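Local structure of UDP-N-acetylglucosamine 4,6-dehydratase (Vibrio fischeri, 3PVZ) at residues A24-K27 and E28-S31; S31-Q35 and S36-V40. The protein probably acts as an NAD-dependent lyase on nucleotide sugars, a UDP-N-acetylglucosamine 4,6-dehydratase of the polysaccharide synthase family that binds the dinucleotide in a Rossmann-type domain. One frame throughout, in Å; residues are numbered along the deposited sequence.

Contact 1: A24-K27 and E28-S31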
loop_
_atom_site.group_PDB
_atom_site.type_symbol
_atom_site.label_atom_id
_atom_site.label_comp_id
_atom_site.label_asym_id
_atom_site.label_seq_id
_atom_site.Cartn_x
_atom_site.Cartn_y
_atom_site.Cartn_z
ATOM N N ALA A 24 -5.057 -7.417 -33.992
ATOM C CA ALA A 24 -4.575 -8.587 -34.728
ATOM C C ALA A 24 -4.603 -9.894 -33.904
ATOM O O ALA A 24 -4.694 -10.969 -34.471
ATOM C CB ALA A 24 -3.150 -8.317 -35.251
ATOM N N ASN A 25 -4.531 -9.804 -32.575
ATOM C CA ASN A 25 -4.419 -10.992 -31.714
ATOM C C ASN A 25 -5.624 -11.195 -30.809
ATOM O O ASN A 25 -5.608 -12.071 -29.943
ATOM C CB ASN A 25 -3.139 -10.875 -30.890
ATOM C CG ASN A 25 -1.911 -11.099 -31.748
ATOM O OD1 ASN A 25 -1.647 -12.233 -32.149
ATOM N ND2 ASN A 25 -1.201 -10.029 -32.089
ATOM N N GLU A 26 -6.648 -10.375 -31.002
ATOM C CA GLU A 26 -7.798 -10.328 -30.110
ATOM C C GLU A 26 -8.470 -11.677 -30.038
ATOM O O GLU A 26 -8.811 -12.120 -28.966
ATOM C CB GLU A 26 -8.824 -9.274 -30.573
ATOM C CG GLU A 26 -9.958 -8.991 -29.561
ATOM C CD GLU A 26 -9.450 -8.714 -28.121
ATOM O OE1 GLU A 26 -8.631 -7.790 -27.936
ATOM O OE2 GLU A 26 -9.842 -9.446 -27.177
ATOM N N LYS A 27 -8.623 -12.343 -31.176
ATOM C CA LYS A 27 -9.394 -13.554 -31.216
ATOM C C LYS A 27 -8.664 -14.605 -30.394
ATOM O O LYS A 27 -9.287 -15.350 -29.627
ATOM C CB LYS A 27 -9.582 -14.026 -32.653
ATOM C CG LYS A 27 -10.548 -15.218 -32.798
ATOM C CD LYS A 27 -11.907 -14.791 -33.372
ATOM C CE LYS A 27 -12.638 -15.947 -34.105
ATOM N NZ LYS A 27 -13.472 -15.395 -35.269
ATOM N N GLU A 28 -7.350 -14.660 -30.567
ATOM C CA GLU A 28 -6.530 -15.659 -29.859
ATOM C C GLU A 28 -6.431 -15.295 -28.402
ATOM O O GLU A 28 -6.485 -16.174 -27.563
ATOM C CB GLU A 28 -5.146 -15.797 -30.446
ATOM C CG GLU A 28 -4.278 -16.797 -29.727
ATOM C CD GLU A 28 -3.084 -17.223 -30.569
ATOM O OE1 GLU A 28 -2.618 -16.453 -31.448
ATOM O OE2 GLU A 28 -2.639 -18.338 -30.358
ATOM N N LEU A 29 -6.360 -14.001 -28.088
ATOM C CA LEU A 29 -6.392 -13.588 -26.680
ATOM C C LEU A 29 -7.670 -14.125 -25.983
ATOM O O LEU A 29 -7.629 -14.671 -24.856
ATOM C CB LEU A 29 -6.349 -12.079 -26.567
ATOM C CG LEU A 29 -4.979 -11.410 -26.689
ATOM C CD1 LEU A 29 -5.148 -9.892 -26.829
ATOM C CD2 LEU A 29 -4.110 -11.727 -25.515
ATOM N N GLN A 30 -8.799 -13.983 -26.675
ATOM C CA GLN A 30 -10.078 -14.334 -26.115
ATOM C C GLN A 30 -10.228 -15.834 -25.957
ATOM O O GLN A 30 -10.782 -16.291 -25.004
ATOM C CB GLN A 30 -11.195 -13.751 -26.963
ATOM C CG GLN A 30 -11.517 -12.331 -26.576
ATOM C CD GLN A 30 -12.590 -11.717 -27.467
ATOM O OE1 GLN A 30 -13.464 -12.424 -27.927
ATOM N NE2 GLN A 30 -12.517 -10.412 -27.703
ATOM N N SER A 31 -9.722 -16.587 -26.923
ATOM C CA SER A 31 -9.660 -18.031 -26.836
ATOM C C SER A 31 -8.828 -18.466 -25.643
ATOM O O SER A 31 -9.309 -19.293 -24.870
ATOM C CB SER A 31 -9.135 -18.625 -28.138
ATOM O OG SER A 31 -8.820 -19.983 -27.961
HETATM O O HOH W 1 -5.902 -13.773 -33.138
HETATM O O HOH W 2 -3.280 -14.202 -32.865
#
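Two successive turns of helix 19-34 meet here, and Glu26 and Gln30, four residues apart, join them through their side chains. NE2 of Gln30 donates to OE2 of Glu26 over 2.9 Å. The bond is bent, with an N-H...O angle of 149°, and it reaches the carboxylate oxygen on its anti side, out of the carboxylate plane; carboxylate and amide are turned 48° against each other. A first torsion of -170° sets Glu26 CG beside its carbonyl carbon and the chain then folds at chi2, which brings the carboxylate alongside the Gln30 amide, whereas the Gln30 chain runs extended beyond CG. The same OE2 also forms a salt bridge with Arg58, so amide and guanidinium share one oxygen, which probably favours the charged carboxylate. Beneath this pair runs the i to i+4 bonding of an alpha-helix: Leu29 N to Asn25 O (2.8 Å), Gln30 N to Glu26 O (3.0 Å) and Ser31 N to Lys27 O (3.0 Å). CG of Leu29 lies 3.4 Å from Asn25 O, and the Leu29 side chain packs against Ile249 and Phe250 of helix 237-250, which buries Leu29 in an otherwise largely surface contact. Asn25 and Glu28 are linked by water. One molecule donates 2.7 Å bonds to both OD1 of Asn25 and OE1 of Glu28, while ND2 of Asn25 is held by Asp21 O one turn earlier. A second water accepts from Glu28 N at 3.1 Å and donates weakly to Ala24 O.

Contact 2: S31-Q35 and S36-V40; sequences SVVSQ and SRFLV. With NA (sodium ion), chain I.
Ser36 follows helix 19-34 and turns its hydroxyl and amide back onto Val32 O and Val33 O. OG donates to Val32 O at 2.6 Å, from above the carbonyl plane; with chi1 at -47° the hydroxyl sits beside the serine's own backbone N and faces that oxygen. Val32 O also accepts from Gln35 N, three residues on, at 3.1 Å and from the opposite face, so two donors grip it. The Ser36 amide takes Val33 O at 3.2 Å in a nearly straight bond (167°) that lies well above the carbonyl plane. That oxygen also sits at the edge of the Phe38 ring, in its plane. CZ of Phe38 touches Val33 CG2 at 4.0 Å, the two side chains crossing at about a right angle, and the ring also meets Tyr115. One turn back, Ser31 O receives OG of Ser34 at 3.0 Å and, weakly, NE2 of Gln35, which makes another weak bond to Ser31 OG. Gln35 O binds a sodium ion at 2.5 Å, together with two waters; one of these donates to Gln35 OE1, tying the side-chain amide to the ion's hydration. Arg37 forms a salt bridge with Asp114. Strand 37-41, parallel to its neighbours 62-66 and 115-118, is the first of a mixed sheet whose parallel part runs 3-2-1-4-5-6, consistent with a Rossmann-type NAD-binding domain.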
loop_
_atom_site.group_PDB
_atom_site.type_symbol
_atom_site.label_atom_id
_atom_site.label_comp_id
_atom_site.label_asym_id
_atom_site.label_seq_id
_atom_site.Cartn_x
_atom_site.Cartn_y
_atom_site.Cartn_z
ATOM N N SER A 31 -9.722 -16.587 -26.923
ATOM C CA SER A 31 -9.660 -18.031 -26.836
ATOM C C SER A 31 -8.828 -18.466 -25.643
ATOM O O SER A 31 -9.309 -19.293 -24.870
ATOM C CB SER A 31 -9.135 -18.625 -28.138
ATOM O OG SER A 31 -8.820 -19.983 -27.961
ATOM N N VAL A 32 -7.625 -17.914 -25.452
ATOM C CA VAL A 32 -6.752 -18.317 -24.357
ATOM C C VAL A 32 -7.320 -17.955 -22.978
ATOM O O VAL A 32 -7.460 -18.827 -22.128
ATOM C CB VAL A 32 -5.321 -17.774 -24.503
ATOM C CG1 VAL A 32 -4.500 -17.973 -23.208
ATOM C CG2 VAL A 32 -4.577 -18.490 -25.717
ATOM N N VAL A 33 -7.758 -16.712 -22.804
ATOM C CA VAL A 33 -8.244 -16.241 -21.532
ATOM C C VAL A 33 -9.484 -17.030 -21.088
ATOM O O VAL A 33 -9.645 -17.390 -19.905
ATOM C CB VAL A 33 -8.592 -14.739 -21.593
ATOM C CG1 VAL A 33 -9.292 -14.311 -20.329
ATOM C CG2 VAL A 33 -7.322 -13.925 -21.810
ATOM N N SER A 34 -10.369 -17.295 -22.039
ATOM C CA SER A 34 -11.593 -18.030 -21.737
ATOM C C SER A 34 -11.344 -19.499 -21.249
ATOM O O SER A 34 -12.223 -20.110 -20.639
ATOM C CB SER A 34 -12.513 -18.035 -22.966
ATOM O OG SER A 34 -12.090 -19.080 -23.874
ATOM N N GLN A 35 -10.195 -20.077 -21.565
ATOM C CA GLN A 35 -9.866 -21.421 -21.065
ATOM C C GLN A 35 -8.713 -21.453 -20.077
ATOM O O GLN A 35 -8.069 -22.544 -19.867
ATOM C CB GLN A 35 -9.538 -22.429 -22.218
ATOM C CG GLN A 35 -9.042 -21.893 -23.469
ATOM C CD GLN A 35 -8.771 -22.985 -24.541
ATOM O OE1 GLN A 35 -8.424 -24.132 -24.213
ATOM N NE2 GLN A 35 -8.943 -22.624 -25.794
ATOM N N SER A 36 -8.382 -20.321 -19.489
ATOM C CA SER A 36 -7.234 -20.317 -18.584
ATOM C C SER A 36 -7.556 -19.678 -17.260
ATOM O O SER A 36 -8.574 -18.921 -17.076
ATOM C CB SER A 36 -6.008 -19.650 -19.237
ATOM O OG SER A 36 -5.829 -20.161 -20.532
ATOM N N ARG A 37 -6.751 -20.095 -16.298
ATOM C CA ARG A 37 -6.774 -19.638 -14.937
ATOM C C ARG A 37 -5.648 -18.662 -14.646
ATOM O O ARG A 37 -4.482 -18.948 -14.937
ATOM C CB ARG A 37 -6.603 -20.859 -14.068
ATOM C CG ARG A 37 -7.720 -21.932 -14.277
ATOM C CD ARG A 37 -7.371 -23.234 -13.635
ATOM N NE ARG A 37 -6.209 -23.838 -14.288
ATOM C CZ ARG A 37 -5.622 -24.958 -13.903
ATOM N NH1 ARG A 37 -4.616 -25.436 -14.617
ATOM N NH2 ARG A 37 -6.034 -25.616 -12.836
ATOM N N PHE A 38 -5.965 -17.553 -13.993
ATOM C CA PHE A 38 -5.013 -16.493 -13.733
ATOM C C PHE A 38 -4.940 -16.122 -12.270
ATOM O O PHE A 38 -5.970 -15.919 -11.597
ATOM C CB PHE A 38 -5.310 -15.206 -14.524
ATOM C CG PHE A 38 -5.394 -15.381 -16.003
ATOM C CD1 PHE A 38 -4.348 -14.987 -16.810
ATOM C CD2 PHE A 38 -6.491 -15.961 -16.582
ATOM C CE1 PHE A 38 -4.409 -15.140 -18.172
ATOM C CE2 PHE A 38 -6.547 -16.161 -17.945
ATOM C CZ PHE A 38 -5.519 -15.739 -18.744
ATOM N N LEU A 39 -3.705 -15.882 -11.825
ATOM C CA LEU A 39 -3.403 -15.318 -10.540
ATOM C C LEU A 39 -2.650 -13.987 -10.778
ATOM O O LEU A 39 -1.650 -13.997 -11.422
ATOM C CB LEU A 39 -2.507 -16.303 -9.773
ATOM C CG LEU A 39 -1.977 -15.829 -8.414
ATOM C CD1 LEU A 39 -3.165 -15.281 -7.454
ATOM C CD2 LEU A 39 -1.115 -16.874 -7.755
ATOM N N VAL A 40 -3.125 -12.858 -10.225
ATOM C CA VAL A 40 -2.446 -11.591 -10.344
ATOM C C VAL A 40 -2.072 -11.114 -8.978
ATOM O O VAL A 40 -2.932 -10.730 -8.160
ATOM C CB VAL A 40 -3.355 -10.519 -11.044
ATOM C CG1 VAL A 40 -2.591 -9.214 -11.276
ATOM C CG2 VAL A 40 -3.863 -11.096 -12.366
HETATM NA NA NA I . -7.364 -24.939 -19.779
HETATM O O HOH W 3 -7.105 -25.172 -21.975
HETATM O O HOH W 4 -6.760 -24.527 -17.617
#

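How the contacts relate
Contacts 1 and 2 follow one another along a continuous run of chain, with Ser31 common to both and their centres 12 Å apart. Helix 19-34 carries all of contact 1 and residues 31-34 of contact 2; residues 36-40 then lead inward onto strand 37-41, which lies between strands 62-66 and 115-118 in the nine-stranded mixed sheet. The path thus goes from a surface helix, resting on helix 237-250, into the core of the domain. Beyond the strand, the chain continues into a glycine-rich turn and helix 46-56, where Ser46 and Ile47 bind NAD. Both contacts themselves lie away from the cofactor site.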